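Local coordinates for protein mitochondrial association factor 1 (Toxoplasma gondii, PDB 6BXS) that belongs to a parasite protein family linked to the manipulation of host mitochondria and contains a macro domain, a fold that in many relatives binds ADP-ribose, at residues 6-17 / 21-33. Sequence-based numbering, arbitrary orientation.
With SO4 (sulfate ion), chain E.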
# COMPACT_ATOMS: atom_id res chain seq x y z
N PRO A 6 19.67 -0.92 3.86
CA PRO A 6 19.17 -1.28 2.52
C PRO A 6 19.59 -0.27 1.45
O PRO A 6 19.30 0.91 1.57
CB PRO A 6 17.64 -1.27 2.71
CG PRO A 6 17.41 -0.34 3.85
CD PRO A 6 18.58 -0.52 4.76
N ASP A 7 20.29 -0.75 0.43
CA ASP A 7 20.77 0.12 -0.64
C ASP A 7 19.62 0.63 -1.51
O ASP A 7 18.95 -0.16 -2.16
CB ASP A 7 21.78 -0.62 -1.52
CG ASP A 7 22.31 0.25 -2.66
OD1 ASP A 7 22.62 1.43 -2.41
OD2 ASP A 7 22.40 -0.25 -3.80
N PRO A 8 19.39 1.96 -1.52
CA PRO A 8 18.32 2.47 -2.37
C PRO A 8 18.74 2.58 -3.84
O PRO A 8 19.10 3.66 -4.30
CB PRO A 8 18.03 3.85 -1.76
CG PRO A 8 19.34 4.29 -1.22
CD PRO A 8 20.06 3.04 -0.77
N LEU A 9 18.70 1.46 -4.55
CA LEU A 9 19.00 1.45 -5.98
C LEU A 9 17.96 2.25 -6.74
O LEU A 9 16.77 1.93 -6.69
CB LEU A 9 19.07 0.01 -6.51
CG LEU A 9 19.15 -0.17 -8.03
CD1 LEU A 9 20.39 0.48 -8.61
CD2 LEU A 9 19.10 -1.66 -8.37
N THR A 10 18.41 3.28 -7.45
CA THR A 10 17.52 4.16 -8.19
C THR A 10 17.72 3.98 -9.69
O THR A 10 18.84 4.06 -10.19
CB THR A 10 17.75 5.64 -7.81
OG1 THR A 10 17.59 5.80 -6.40
CG2 THR A 10 16.76 6.55 -8.54
N LEU A 11 16.62 3.74 -10.40
CA LEU A 11 16.65 3.53 -11.85
C LEU A 11 15.56 4.35 -12.53
O LEU A 11 14.44 4.44 -12.04
CB LEU A 11 16.47 2.05 -12.18
CG LEU A 11 17.56 1.11 -11.64
CD1 LEU A 11 17.18 -0.34 -11.88
CD2 LEU A 11 18.90 1.42 -12.29
N ARG A 12 15.91 4.94 -13.67
CA ARG A 12 14.97 5.78 -14.42
C ARG A 12 14.21 4.95 -15.45
O ARG A 12 14.79 4.08 -16.11
CB ARG A 12 15.71 6.92 -15.12
CG ARG A 12 14.80 7.85 -15.90
CD ARG A 12 15.44 9.22 -16.07
NE ARG A 12 15.52 9.91 -14.78
CZ ARG A 12 16.38 10.89 -14.51
NH1 ARG A 12 17.25 11.30 -15.42
NH2 ARG A 12 16.38 11.46 -13.31
N PHE A 13 12.92 5.22 -15.58
CA PHE A 13 12.05 4.45 -16.46
C PHE A 13 11.33 5.35 -17.45
O PHE A 13 10.49 6.16 -17.06
CB PHE A 13 11.04 3.66 -15.63
CG PHE A 13 11.65 2.54 -14.84
CD1 PHE A 13 12.20 2.78 -13.59
CD2 PHE A 13 11.68 1.26 -15.35
CE1 PHE A 13 12.77 1.75 -12.86
CE2 PHE A 13 12.25 0.23 -14.63
CZ PHE A 13 12.79 0.48 -13.38
N THR A 14 11.66 5.19 -18.72
CA THR A 14 11.03 5.98 -19.77
C THR A 14 9.60 5.50 -20.00
O THR A 14 8.76 6.23 -20.52
CB THR A 14 11.82 5.92 -21.09
OG1 THR A 14 11.26 6.85 -22.03
CG2 THR A 14 11.79 4.53 -21.68
N CYS A 15 9.32 4.25 -19.62
CA CYS A 15 7.97 3.71 -19.72
C CYS A 15 7.07 4.30 -18.64
O CYS A 15 5.85 4.12 -18.68
CB CYS A 15 7.99 2.18 -19.62
SG CYS A 15 8.39 1.53 -17.98
N LEU A 16 7.68 5.00 -17.68
CA LEU A 16 6.94 5.67 -16.61
C LEU A 16 7.13 7.18 -16.68
O LEU A 16 7.16 7.86 -15.65
CB LEU A 16 7.38 5.15 -15.25
CG LEU A 16 7.29 3.64 -15.01
CD1 LEU A 16 7.78 3.29 -13.62
CD2 LEU A 16 5.87 3.14 -15.21
N GLY A 17 7.27 7.71 -17.89
CA GLY A 17 7.45 9.14 -18.08
C GLY A 17 8.77 9.64 -17.53
O GLY A 17 8.84 10.75 -17.00
N VAL A 21 12.60 5.35 -10.03
CA VAL A 21 12.00 4.44 -9.06
C VAL A 21 13.09 3.84 -8.19
O VAL A 21 14.15 3.44 -8.69
CB VAL A 21 11.21 3.30 -9.75
CG1 VAL A 21 10.56 2.40 -8.71
CG2 VAL A 21 10.16 3.88 -10.68
N ILE A 22 12.84 3.79 -6.89
CA ILE A 22 13.78 3.19 -5.95
C ILE A 22 13.45 1.73 -5.71
O ILE A 22 12.30 1.37 -5.46
CB ILE A 22 13.77 3.94 -4.60
CG1 ILE A 22 14.43 5.31 -4.76
CG2 ILE A 22 14.51 3.14 -3.53
CD1 ILE A 22 14.07 6.29 -3.66
N PHE A 23 14.48 0.88 -5.78
CA PHE A 23 14.35 -0.53 -5.44
C PHE A 23 15.34 -0.87 -4.34
O PHE A 23 16.52 -1.09 -4.61
CB PHE A 23 14.59 -1.42 -6.66
CG PHE A 23 13.66 -1.14 -7.80
CD1 PHE A 23 13.97 -0.18 -8.74
CD2 PHE A 23 12.47 -1.85 -7.93
CE1 PHE A 23 13.12 0.08 -9.79
CE2 PHE A 23 11.61 -1.59 -8.98
CZ PHE A 23 11.94 -0.62 -9.92
N PHE A 24 14.87 -0.89 -3.10
CA PHE A 24 15.74 -1.15 -1.96
C PHE A 24 16.37 -2.52 -2.07
O PHE A 24 15.72 -3.49 -2.45
CB PHE A 24 14.96 -1.03 -0.65
CG PHE A 24 14.63 0.38 -0.26
CD1 PHE A 24 15.60 1.21 0.27
CD2 PHE A 24 13.34 0.87 -0.41
CE1 PHE A 24 15.30 2.51 0.63
CE2 PHE A 24 13.03 2.16 -0.05
CZ PHE A 24 14.01 2.99 0.47
N GLY A 25 17.66 -2.60 -1.74
CA GLY A 25 18.38 -3.86 -1.73
C GLY A 25 18.16 -4.55 -0.40
O GLY A 25 17.40 -4.05 0.43
N PRO A 26 18.83 -5.69 -0.19
CA PRO A 26 18.61 -6.45 1.04
C PRO A 26 19.09 -5.71 2.28
O PRO A 26 20.19 -5.15 2.26
CB PRO A 26 19.44 -7.73 0.83
CG PRO A 26 20.03 -7.65 -0.54
CD PRO A 26 19.94 -6.23 -0.99
N SER A 27 18.28 -5.69 3.33
CA SER A 27 18.70 -5.12 4.61
C SER A 27 19.30 -6.21 5.48
O SER A 27 19.45 -7.35 5.05
CB SER A 27 17.52 -4.46 5.32
OG SER A 27 16.52 -5.42 5.62
N GLY A 28 19.64 -5.86 6.72
CA GLY A 28 20.23 -6.81 7.65
C GLY A 28 19.23 -7.83 8.18
O GLY A 28 19.62 -8.88 8.69
N ARG A 29 17.94 -7.53 8.04
CA ARG A 29 16.89 -8.37 8.62
C ARG A 29 16.65 -9.62 7.78
O ARG A 29 17.21 -9.77 6.70
CB ARG A 29 15.59 -7.58 8.74
CG ARG A 29 15.74 -6.20 9.36
CD ARG A 29 14.42 -5.46 9.38
NE ARG A 29 14.57 -4.10 9.89
CZ ARG A 29 13.55 -3.28 10.13
NH1 ARG A 29 12.30 -3.68 9.92
NH2 ARG A 29 13.78 -2.06 10.59
N GLN A 30 15.82 -10.52 8.30
CA GLN A 30 15.51 -11.78 7.63
C GLN A 30 14.87 -11.52 6.26
O GLN A 30 13.98 -10.69 6.14
CB GLN A 30 14.56 -12.64 8.48
CG GLN A 30 14.99 -14.10 8.60
CD GLN A 30 16.23 -14.28 9.46
OE1 GLN A 30 16.60 -13.39 10.22
NE2 GLN A 30 16.86 -15.44 9.33
N ASP A 31 15.35 -12.24 5.25
CA ASP A 31 14.88 -12.07 3.87
C ASP A 31 15.07 -10.64 3.37
O ASP A 31 14.42 -10.21 2.42
CB ASP A 31 13.41 -12.48 3.76
CG ASP A 31 13.18 -13.94 4.09
OD1 ASP A 31 13.92 -14.47 4.94
OD2 ASP A 31 12.27 -14.55 3.49
N GLY A 32 15.98 -9.91 4.02
CA GLY A 32 16.33 -8.56 3.59
C GLY A 32 15.16 -7.59 3.65
O GLY A 32 15.10 -6.64 2.87
N PHE A 33 14.25 -7.82 4.59
CA PHE A 33 13.03 -7.01 4.72
C PHE A 33 13.34 -5.53 4.91
O PHE A 33 14.10 -5.15 5.80
CB PHE A 33 12.19 -7.53 5.89
CG PHE A 33 10.87 -6.81 6.05
CD1 PHE A 33 9.76 -7.18 5.32
CD2 PHE A 33 10.75 -5.76 6.95
CE1 PHE A 33 8.56 -6.52 5.47
CE2 PHE A 33 9.55 -5.10 7.11
CZ PHE A 33 8.45 -5.48 6.36
S SO4 E . 10.24 -0.30 11.17
O1 SO4 E . 9.30 -0.40 12.29
O2 SO4 E . 9.98 -1.39 10.23
O3 SO4 E . 11.61 -0.40 11.66
O4 SO4 E . 10.06 0.98 10.49
O HOH W 1 21.22 -3.31 0.64
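Strands 8-13 and 21-24 run antiparallel as the two arms of a beta hairpin, their axes 4.4 Å apart at closest and their directions 148° apart. Leu-11 and Val-21 exchange both backbone bonds, while at Leu-9 and Phe-23 one is strong, Phe-23 N to Leu-9 O at 2.7 Å, and its return is weak. Just before strand 8-13, the carbonyl of Asp-7 is gripped from opposite faces by Leu-9 N, closing an inverse gamma turn centred on Pro-8, and by Gly-25 N; a water joins Asp-7 N to Pro-26 O.

On the face carrying Leu-9, Leu-11, Val-21 and Phe-23, the rings of Phe-13 and Phe-23 meet rim to rim, with CE1 of Phe-13 3.5 Å from CE1 of Phe-23 and the planes inclined at 59°. With CG1 anti to the backbone N (chi1 -178°), the CG2 methyl of Val-21 lies beside that N and reaches CD1 of Phe-13, 3.7 Å away, and CD1 of Leu-16. On the other face, CG2 of Ile-22 lies 3.9 Å above the centre of the Phe-24 ring. Pro-8 CB touches both that methyl and Phe-24 CE1, and Thr-10 OG1 rests against Ile-22 CG1.

Within the chain, 8-13 is one of the two edge strands of the mixed sheet. Strand 19-24, to which 21-24 belongs, lies between 8-13 and strand 253-256 and runs parallel to the latter, whose Phe-256 ring meets that of Phe-23 with the planes nearly parallel. Helix 263-276 packs on Leu-11 and Phe-13 through Met-269, and helix 230-248 meets Leu-16 through Val-241.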